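Local atomic coordinates of multi-copper Oxidase CueO (Ochrobactrum, PDB entry 6EVG), a protein that is a laccase-like multicopper oxidase that oxidises phenolic compounds, including lignin models and lignosulfonate, probably passing the electrons to dioxygen at bound copper. Residues D169-V174 against A213-S218; E423-T428 against H434-H439. One frame throughout, in Å; residues are numbered along the deposited sequence.

Contact 1. Residues D169-V174 against A213-S218; sequences DDIPLV and ARVPAS
A water molecule joins Asp169 to Ser218: it lies 2.9 Å from Asp169 OD2 and also 2.9 Å from Ser218 OG, donating to the carboxylate and so bridging it to the hydroxyl. The other carboxylate oxygen, Asp169 OD1, accepts a bond from the backbone N of Asp165, which leaves the two oxygens with different partners and limits rotation of the group. In the loop that follows strand 212-215, a tight turn presents the hydroxyl. Ala217 is the centre of an inverse gamma turn, in which Ser218 N makes a weak 2.9 Å bond to Pro216 O. Pro216, which opens that turn, puts its CG 4.2 Å from Asp169 CB.

The segments belong to the two facing sheets of a cupredoxin-like sandwich, consistent with the multicopper oxidase family. Strand 170-178 pairs with 219-226, as the backbone bonds of Ile171 to Arg221 and Arg223 attest, whereas strand 212-215 is the outermost strand of the sheet that contains 295-303. The space between is bridged by hydrocarbon. Ile171 CD1 meets Val215 CG1 at 3.9 Å, the two side chains crossing at about a right angle. The isoleucine reaches this far because its CG1 branch sits beside the backbone N and then runs on extended to CD1 (chi2 168°). The backbones diverge along the pair: the CA atoms of Asp169 and Val215 are 6.7 Å apart, those of Ile171 and Ala213 9.3 Å. Where they have spread, Met299 of strand 295-303 touches both Leu173 and Ala213.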
ATOM      1  N   ASP A 169      -1.014 -21.676  -2.851  1.00 10.53           N
ATOM      2  CA  ASP A 169       0.353 -21.354  -2.506  1.00  9.97           C
ATOM      3  C   ASP A 169       0.762 -19.931  -2.902  1.00  8.94           C
ATOM      4  O   ASP A 169       1.895 -19.596  -2.827  1.00  9.52           O
ATOM      5  CB  ASP A 169       1.350 -22.391  -3.081  1.00 10.68           C
ATOM      6  CG  ASP A 169       1.390 -22.405  -4.569  1.00 11.05           C
ATOM      7  OD1 ASP A 169       0.746 -21.541  -5.210  1.00 11.49           O
ATOM      8  OD2 ASP A 169       2.097 -23.303  -5.124  1.00 12.31           O
ATOM      9  N   ASP A 170      -0.229 -19.097  -3.247  1.00  9.56           N
ATOM     10  CA  ASP A 170      -0.026 -17.676  -3.592  1.00  9.44           C
ATOM     11  C   ASP A 170      -1.183 -16.954  -2.895  1.00  9.02           C
ATOM     12  O   ASP A 170      -2.316 -17.023  -3.372  1.00  9.86           O
ATOM     13  CB  ASP A 170      -0.029 -17.514  -5.096  1.00 10.34           C
ATOM     14  CG  ASP A 170       0.156 -16.099  -5.551  1.00 11.87           C
ATOM     15  OD1 ASP A 170       0.483 -15.206  -4.713  1.00 12.64           O
ATOM     16  OD2 ASP A 170       0.046 -15.851  -6.795  1.00 15.90           O
ATOM     17  N   ILE A 171      -0.885 -16.323  -1.755  1.00  7.70           N
ATOM     18  CA  ILE A 171      -1.888 -15.854  -0.850  1.00  8.05           C
ATOM     19  C   ILE A 171      -1.634 -14.385  -0.500  1.00  7.66           C
ATOM     20  O   ILE A 171      -0.562 -14.038  -0.049  1.00  7.94           O
ATOM     21  CB  ILE A 171      -1.868 -16.678   0.490  1.00  9.16           C
ATOM     22  CG1 ILE A 171      -2.101 -18.177   0.181  1.00 11.68           C
ATOM     23  CG2 ILE A 171      -2.886 -16.161   1.466  1.00  9.87           C
ATOM     24  CD1 ILE A 171      -1.826 -19.090   1.331  1.00 13.91           C
ATOM     25  N   PRO A 172      -2.640 -13.514  -0.721  1.00  7.68           N
ATOM     26  CA  PRO A 172      -2.498 -12.102  -0.315  1.00  7.79           C
ATOM     27  C   PRO A 172      -2.856 -11.940   1.155  1.00  7.43           C
ATOM     28  O   PRO A 172      -3.808 -12.553   1.642  1.00  8.67           O
ATOM     29  CB  PRO A 172      -3.515 -11.381  -1.210  1.00  9.17           C
ATOM     30  CG  PRO A 172      -4.605 -12.399  -1.377  1.00 11.49           C
ATOM     31  CD  PRO A 172      -3.929 -13.760  -1.378  1.00  9.56           C
ATOM     32  N   LEU A 173      -2.065 -11.061   1.820  1.00  7.38           N
ATOM     33  CA  LEU A 173      -2.283 -10.733   3.233  1.00  7.75           C
ATOM     34  C   LEU A 173      -2.343  -9.220   3.360  1.00  7.44           C
ATOM     35  O   LEU A 173      -1.324  -8.532   3.201  1.00  8.80           O
ATOM     36  CB  LEU A 173      -1.153 -11.243   4.133  1.00  8.56           C
ATOM     37  CG  LEU A 173      -0.872 -12.765   4.057  1.00  9.16           C
ATOM     38  CD1 LEU A 173       0.345 -13.076   4.981  1.00 10.73           C
ATOM     39  CD2 LEU A 173      -2.074 -13.612   4.426  1.00  9.66           C
ATOM     40  N   VAL A 174      -3.512  -8.705   3.709  1.00  6.93           N
ATOM     41  CA  VAL A 174      -3.704  -7.273   3.928  1.00  6.83           C
ATOM     42  C   VAL A 174      -3.730  -7.058   5.446  1.00  6.83           C
ATOM     43  O   VAL A 174      -4.678  -7.467   6.145  1.00  7.30           O
ATOM     44  CB  VAL A 174      -5.022  -6.760   3.278  1.00  7.60           C
ATOM     45  CG1 VAL A 174      -5.163  -5.279   3.553  1.00  8.39           C
ATOM     46  CG2 VAL A 174      -5.035  -7.097   1.798  1.00  7.87           C
ATOM     47  N   ALA A 213      -4.674 -19.801   8.262  1.00 11.80           N
ATOM     48  CA  ALA A 213      -4.494 -20.240   6.886  1.00 12.13           C
ATOM     49  C   ALA A 213      -3.960 -21.654   6.859  1.00 11.81           C
ATOM     50  O   ALA A 213      -3.006 -21.961   7.564  1.00 15.22           O
ATOM     51  CB  ALA A 213      -3.567 -19.344   6.108  1.00 12.98           C
ATOM     52  N   ARG A 214      -4.511 -22.494   6.003  1.00 12.28           N
ATOM     53  CA  ARG A 214      -3.952 -23.824   5.707  1.00 12.56           C
ATOM     54  C   ARG A 214      -3.085 -23.739   4.488  1.00 12.62           C
ATOM     55  O   ARG A 214      -3.508 -23.141   3.491  1.00 18.06           O
ATOM     56  CB  ARG A 214      -5.094 -24.854   5.554  1.00 16.16           C
ATOM     57  CG  ARG A 214      -5.968 -24.964   6.801  1.00 21.34           C
ATOM     58  CD  ARG A 214      -7.015 -26.042   6.707  1.00 28.42           C
ATOM     59  NE  ARG A 214      -6.417 -27.361   6.883  1.00 38.35           N
ATOM     60  CZ  ARG A 214      -6.036 -27.881   8.061  1.00 43.26           C
ATOM     61  NH1 ARG A 214      -6.224 -27.209   9.208  1.00 50.04           N
ATOM     62  NH2 ARG A 214      -5.454 -29.081   8.092  1.00 47.69           N
ATOM     63  N   VAL A 215      -1.886 -24.330   4.555  1.00 11.51           N
ATOM     64  CA  VAL A 215      -0.936 -24.222   3.449  1.00 11.08           C
ATOM     65  C   VAL A 215      -0.363 -25.595   3.138  1.00 11.46           C
ATOM     66  O   VAL A 215      -0.298 -26.474   4.031  1.00 12.35           O
ATOM     67  CB  VAL A 215       0.201 -23.224   3.755  1.00 12.82           C
ATOM     68  CG1 VAL A 215      -0.324 -21.783   3.728  1.00 14.05           C
ATOM     69  CG2 VAL A 215       0.900 -23.545   5.063  1.00 14.23           C
ATOM     70  N   PRO A 216       0.077 -25.826   1.897  1.00 11.10           N
ATOM     71  CA  PRO A 216       0.819 -27.048   1.581  1.00 11.72           C
ATOM     72  C   PRO A 216       2.188 -27.063   2.252  1.00 11.76           C
ATOM     73  O   PRO A 216       2.734 -26.012   2.594  1.00 11.50           O
ATOM     74  CB  PRO A 216       0.921 -27.005   0.052  1.00 12.85           C
ATOM     75  CG  PRO A 216       0.913 -25.504  -0.229  1.00 14.42           C
ATOM     76  CD  PRO A 216       0.018 -24.899   0.755  1.00 11.80           C
ATOM     77  N   ALA A 217       2.751 -28.273   2.376  1.00 12.43           N
ATOM     78  CA  ALA A 217       4.104 -28.447   2.866  1.00 12.69           C
ATOM     79  C   ALA A 217       5.078 -28.211   1.723  1.00 12.79           C
ATOM     80  O   ALA A 217       5.741 -29.116   1.231  1.00 16.05           O
ATOM     81  CB  ALA A 217       4.281 -29.830   3.465  1.00 14.55           C
ATOM     82  N   SER A 218       5.206 -26.940   1.334  1.00 11.61           N
ATOM     83  CA  SER A 218       5.984 -26.537   0.194  1.00 10.92           C
ATOM     84  C   SER A 218       6.326 -25.041   0.346  1.00 10.28           C
ATOM     85  O   SER A 218       6.028 -24.427   1.363  1.00 11.19           O
ATOM     86  CB  SER A 218       5.221 -26.845  -1.111  1.00 12.28           C
ATOM     87  OG  SER A 218       4.048 -26.070  -1.197  1.00 12.81           O
TER
HETATM   88  O   HOH W   1       4.194 -24.605  -3.666  1.00 11.57           O

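Contact 2. Residues E423-T428 against H434-H439. With CU (copper (II) ion), chain B; EDO (1,2-ethanediol), chain C.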
ATOM      1  N   GLU A 423      15.343  12.660 -11.102  1.00 10.62           N
ATOM      2  CA  GLU A 423      15.722  13.606 -10.064  1.00 10.36           C
ATOM      3  C   GLU A 423      16.132  12.836  -8.805  1.00 10.51           C
ATOM      4  O   GLU A 423      15.641  11.719  -8.596  1.00 12.50           O
ATOM      5  CB  GLU A 423      14.573  14.550  -9.716  1.00 10.42           C
ATOM      6  CG  GLU A 423      14.031  15.361 -10.873  1.00 11.79           C
ATOM      7  CD  GLU A 423      12.966  16.389 -10.459  1.00 11.43           C
ATOM      8  OE1 GLU A 423      12.509  16.324  -9.285  1.00 11.92           O
ATOM      9  OE2 GLU A 423      12.629  17.274 -11.272  1.00 12.85           O
ATOM     10  N   ILE A 424      16.976  13.423  -7.988  1.00 11.06           N
ATOM     11  CA  ILE A 424      17.271  12.890  -6.644  1.00 11.57           C
ATOM     12  C   ILE A 424      16.557  13.726  -5.638  1.00 10.79           C
ATOM     13  O   ILE A 424      16.693  14.959  -5.662  1.00 11.66           O
ATOM     14  CB  ILE A 424      18.800  12.841  -6.376  1.00 12.94           C
ATOM     15  CG1 ILE A 424      19.419  11.870  -7.381  1.00 15.09           C
ATOM     16  CG2 ILE A 424      19.053  12.499  -4.948  1.00 14.10           C
ATOM     17  CD1 ILE A 424      20.916  11.860  -7.468  1.00 18.97           C
ATOM     18  N   TRP A 425      15.795  13.086  -4.764  1.00 10.71           N
ATOM     19  CA  TRP A 425      15.086  13.767  -3.691  1.00 10.62           C
ATOM     20  C   TRP A 425      15.679  13.353  -2.338  1.00 10.75           C
ATOM     21  O   TRP A 425      15.749  12.143  -2.028  1.00 11.64           O
ATOM     22  CB  TRP A 425      13.619  13.432  -3.715  1.00 10.23           C
ATOM     23  CG  TRP A 425      12.845  14.000  -4.874  1.00 10.34           C
ATOM     24  CD1 TRP A 425      13.309  14.465  -6.077  1.00 10.59           C
ATOM     25  CD2 TRP A 425      11.417  14.179  -4.929  1.00 10.10           C
ATOM     26  NE1 TRP A 425      12.295  14.980  -6.838  1.00 10.65           N
ATOM     27  CE2 TRP A 425      11.126  14.784  -6.168  1.00  9.72           C
ATOM     28  CE3 TRP A 425      10.383  13.864  -4.054  1.00 10.41           C
ATOM     29  CZ2 TRP A 425       9.825  15.149  -6.532  1.00 10.85           C
ATOM     30  CZ3 TRP A 425       9.086  14.224  -4.412  1.00 11.57           C
ATOM     31  CH2 TRP A 425       8.825  14.861  -5.608  1.00 11.49           C
ATOM     32  N   ASP A 426      16.062  14.333  -1.542  1.00 10.74           N
ATOM     33  CA  ASP A 426      16.403  14.224  -0.121  1.00 12.00           C
ATOM     34  C   ASP A 426      15.112  14.274   0.663  1.00 12.41           C
ATOM     35  O   ASP A 426      14.334  15.224   0.494  1.00 15.21           O
ATOM     36  CB  ASP A 426      17.374  15.425   0.298  1.00 13.76           C
ATOM     37  CG  ASP A 426      18.783  15.279  -0.224  1.00 15.90           C
ATOM     38  OD1 ASP A 426      19.432  14.236  -0.051  1.00 21.27           O
ATOM     39  OD2 ASP A 426      19.333  16.230  -0.829  1.00 22.59           O
ATOM     40  N   LEU A 427      14.868  13.314   1.530  1.00 11.23           N
ATOM     41  CA  LEU A 427      13.695  13.266   2.398  1.00 10.80           C
ATOM     42  C   LEU A 427      14.103  13.196   3.843  1.00 11.83           C
ATOM     43  O   LEU A 427      14.969  12.374   4.180  1.00 12.83           O
ATOM     44  CB  LEU A 427      12.852  12.015   2.031  1.00 11.00           C
ATOM     45  CG  LEU A 427      12.340  11.967   0.606  1.00 11.79           C
ATOM     46  CD1 LEU A 427      11.599  10.659   0.336  1.00 12.56           C
ATOM     47  CD2 LEU A 427      11.445  13.152   0.236  1.00 13.65           C
ATOM     48  N   THR A 428      13.526  14.042   4.696  1.00 11.34           N
ATOM     49  CA  THR A 428      13.921  14.111   6.102  1.00 11.86           C
ATOM     50  C   THR A 428      12.717  14.070   7.011  1.00 11.86           C
ATOM     51  O   THR A 428      11.666  14.676   6.709  1.00 12.27           O
ATOM     52  CB  THR A 428      14.731  15.410   6.349  1.00 13.80           C
ATOM     53  OG1 THR A 428      14.085  16.521   5.859  1.00 23.08           O
ATOM     54  CG2 THR A 428      15.909  15.453   5.612  1.00 13.84           C
ATOM     55  N   HIS A 434       7.934   8.547   8.663  1.00 10.16           N
ATOM     56  CA  HIS A 434       6.780   8.801   7.764  1.00 10.36           C
ATOM     57  C   HIS A 434       6.923   7.990   6.515  1.00  9.69           C
ATOM     58  O   HIS A 434       7.986   7.983   5.894  1.00  9.98           O
ATOM     59  CB  HIS A 434       6.687  10.290   7.365  1.00 11.11           C
ATOM     60  CG  HIS A 434       6.468  11.223   8.518  1.00 11.46           C
ATOM     61  ND1 HIS A 434       5.225  11.718   8.881  1.00 12.58           N
ATOM     62  CD2 HIS A 434       7.361  11.745   9.414  1.00 12.41           C
ATOM     63  CE1 HIS A 434       5.370  12.479   9.941  1.00 12.87           C
ATOM     64  NE2 HIS A 434       6.639  12.502  10.298  1.00 13.63           N
ATOM     65  N   PRO A 435       5.837   7.312   6.066  1.00  8.63           N
ATOM     66  CA  PRO A 435       5.876   6.618   4.745  1.00  8.65           C
ATOM     67  C   PRO A 435       5.614   7.607   3.605  1.00  8.70           C
ATOM     68  O   PRO A 435       4.567   8.146   3.451  1.00 12.09           O
ATOM     69  CB  PRO A 435       4.765   5.603   4.912  1.00  9.07           C
ATOM     70  CG  PRO A 435       3.774   6.242   5.844  1.00 10.05           C
ATOM     71  CD  PRO A 435       4.609   7.086   6.808  1.00  9.28           C
ATOM     72  N   PHE A 436       6.603   7.779   2.756  1.00  8.31           N
ATOM     73  CA  PHE A 436       6.501   8.587   1.550  1.00  8.46           C
ATOM     74  C   PHE A 436       5.834   7.798   0.435  1.00  8.27           C
ATOM     75  O   PHE A 436       6.279   6.697   0.146  1.00  9.40           O
ATOM     76  CB  PHE A 436       7.914   8.957   1.107  1.00  9.44           C
ATOM     77  CG  PHE A 436       7.994   9.677  -0.204  1.00  9.37           C
ATOM     78  CD1 PHE A 436       7.735  11.040  -0.266  1.00 10.19           C
ATOM     79  CD2 PHE A 436       8.361   9.054  -1.367  1.00  9.87           C
ATOM     80  CE1 PHE A 436       7.855  11.702  -1.482  1.00 10.57           C
ATOM     81  CE2 PHE A 436       8.471   9.693  -2.554  1.00 10.02           C
ATOM     82  CZ  PHE A 436       8.181  11.059  -2.621  1.00 10.12           C
ATOM     83  N   HIS A 437       4.861   8.402  -0.264  1.00  8.37           N
ATOM     84  CA  HIS A 437       4.315   7.809  -1.482  1.00  7.60           C
ATOM     85  C   HIS A 437       4.222   8.875  -2.556  1.00  7.70           C
ATOM     86  O   HIS A 437       3.787  10.003  -2.295  1.00  8.93           O
ATOM     87  CB  HIS A 437       2.912   7.172  -1.232  1.00  7.91           C
ATOM     88  CG  HIS A 437       2.196   6.693  -2.475  1.00  8.01           C
ATOM     89  ND1 HIS A 437       2.812   5.853  -3.403  1.00  8.59           N
ATOM     90  CD2 HIS A 437       0.933   6.889  -2.927  1.00  8.11           C
ATOM     91  CE1 HIS A 437       1.928   5.607  -4.389  1.00  8.69           C
ATOM     92  NE2 HIS A 437       0.791   6.199  -4.112  1.00  8.42           N
ATOM     93  N   ILE A 438       4.676   8.510  -3.758  1.00  7.41           N
ATOM     94  CA  ILE A 438       4.508   9.359  -4.946  1.00  7.90           C
ATOM     95  C   ILE A 438       3.590   8.659  -5.934  1.00  8.20           C
ATOM     96  O   ILE A 438       3.762   7.479  -6.246  1.00  9.58           O
ATOM     97  CB  ILE A 438       5.870   9.748  -5.543  1.00  8.51           C
ATOM     98  CG1 ILE A 438       5.677  10.779  -6.668  1.00  8.85           C
ATOM     99  CG2 ILE A 438       6.699   8.577  -6.003  1.00 10.12           C
ATOM    100  CD1 ILE A 438       6.948  11.581  -6.991  1.00 10.43           C
ATOM    101  N   HIS A 439       2.603   9.397  -6.424  1.00  8.76           N
ATOM    102  CA  HIS A 439       1.727   8.956  -7.503  1.00  8.43           C
ATOM    103  C   HIS A 439       2.378   9.252  -8.861  1.00  8.48           C
ATOM    104  O   HIS A 439       2.937  10.331  -9.031  1.00 10.10           O
ATOM    105  CB  HIS A 439       0.382   9.662  -7.486  1.00  8.82           C
ATOM    106  CG  HIS A 439      -0.387   9.585  -6.221  1.00  8.65           C
ATOM    107  ND1 HIS A 439      -1.763   9.663  -6.230  1.00  9.68           N
ATOM    108  CD2 HIS A 439      -0.043   9.419  -4.929  1.00  9.38           C
ATOM    109  CE1 HIS A 439      -2.201   9.587  -4.989  1.00  9.82           C
ATOM    110  NE2 HIS A 439      -1.171   9.431  -4.174  1.00  9.42           N
TER
HETATM  111 CU    CU B 601       3.365  11.411   8.239  1.00 12.62          CU
HETATM  112  C1  EDO C 602      -3.695  10.978  -9.151  1.00 14.16           C
HETATM  113  O1  EDO C 602      -2.627  10.080  -8.830  1.00 13.52           O
HETATM  114  C2  EDO C 602      -4.258  11.764  -8.037  1.00 15.15           C
HETATM  115  O2  EDO C 602      -4.532  10.933  -6.898  1.00 14.81           O
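Phe436 swings its ring toward strand 422-428 by setting CG anti to the backbone N (chi1 174°), while Leu427 and Trp425 answer from the other strand with CG beside the backbone N. The result is a small apolar cluster around the phenylalanine. Leu427 CD1 stands over one face of the ring, 3.9 Å from the Phe436 centroid and 17° off the normal, which meets the geometry of a CH-pi contact. Trp425 comes instead to the rim, near the phenylalanine plane, with CZ3 3.7 Å from Phe436 CZ. Farther along the indole, CH2 lies 4.0 Å from Ile438 CD1. At its polar end the indole is held by Glu423: Trp425 NE1 donates to Glu423 OE1 at 2.8 Å, nearly straight (176°) and in the indole plane, and OE1 accepts with its anti lone pair. The same OE1 also takes a salt bridge from Arg333. With alanine in place of Trp425, Phe436 CZ and Ile438 CD1 would probably border a gap, and Glu423 OE1 would lose one of its donors.

The segment 434-439 carries the His-Pro-x-His-x-His motif of multicopper oxidases. Its first histidine binds the copper ion through His434 ND1 at 2.0 Å, with Cys490 and His495 completing the site; in relatives the later two histidines are ligands of the trinuclear cluster. Strand 422-428 lies between 332-336 and 469-475 in one sheet, and strand 434-438 between 463-466 and 486-490 in the facing one, where Phe488 packs on both Phe436 and Ile438.

How the contacts relate
Contact 1 closes before contact 2 opens along the chain, and the two lie on opposite sides of its centre, with contact centres 33 Å apart and nearest atoms about 15 Å apart. They share no sheet. Yet each joins the two facing sheets of a beta sandwich: strands 170-178 and 212-215 in the earlier case, 422-428 and 434-438 in the later. This repetition fits the three-cupredoxin-domain plan of the laccase family, contact 1 belonging to the middle domain and contact 2 to the last. Contact 2 includes a ligand of the bound copper, whereas contact 1 lies far from that metal in another sandwich.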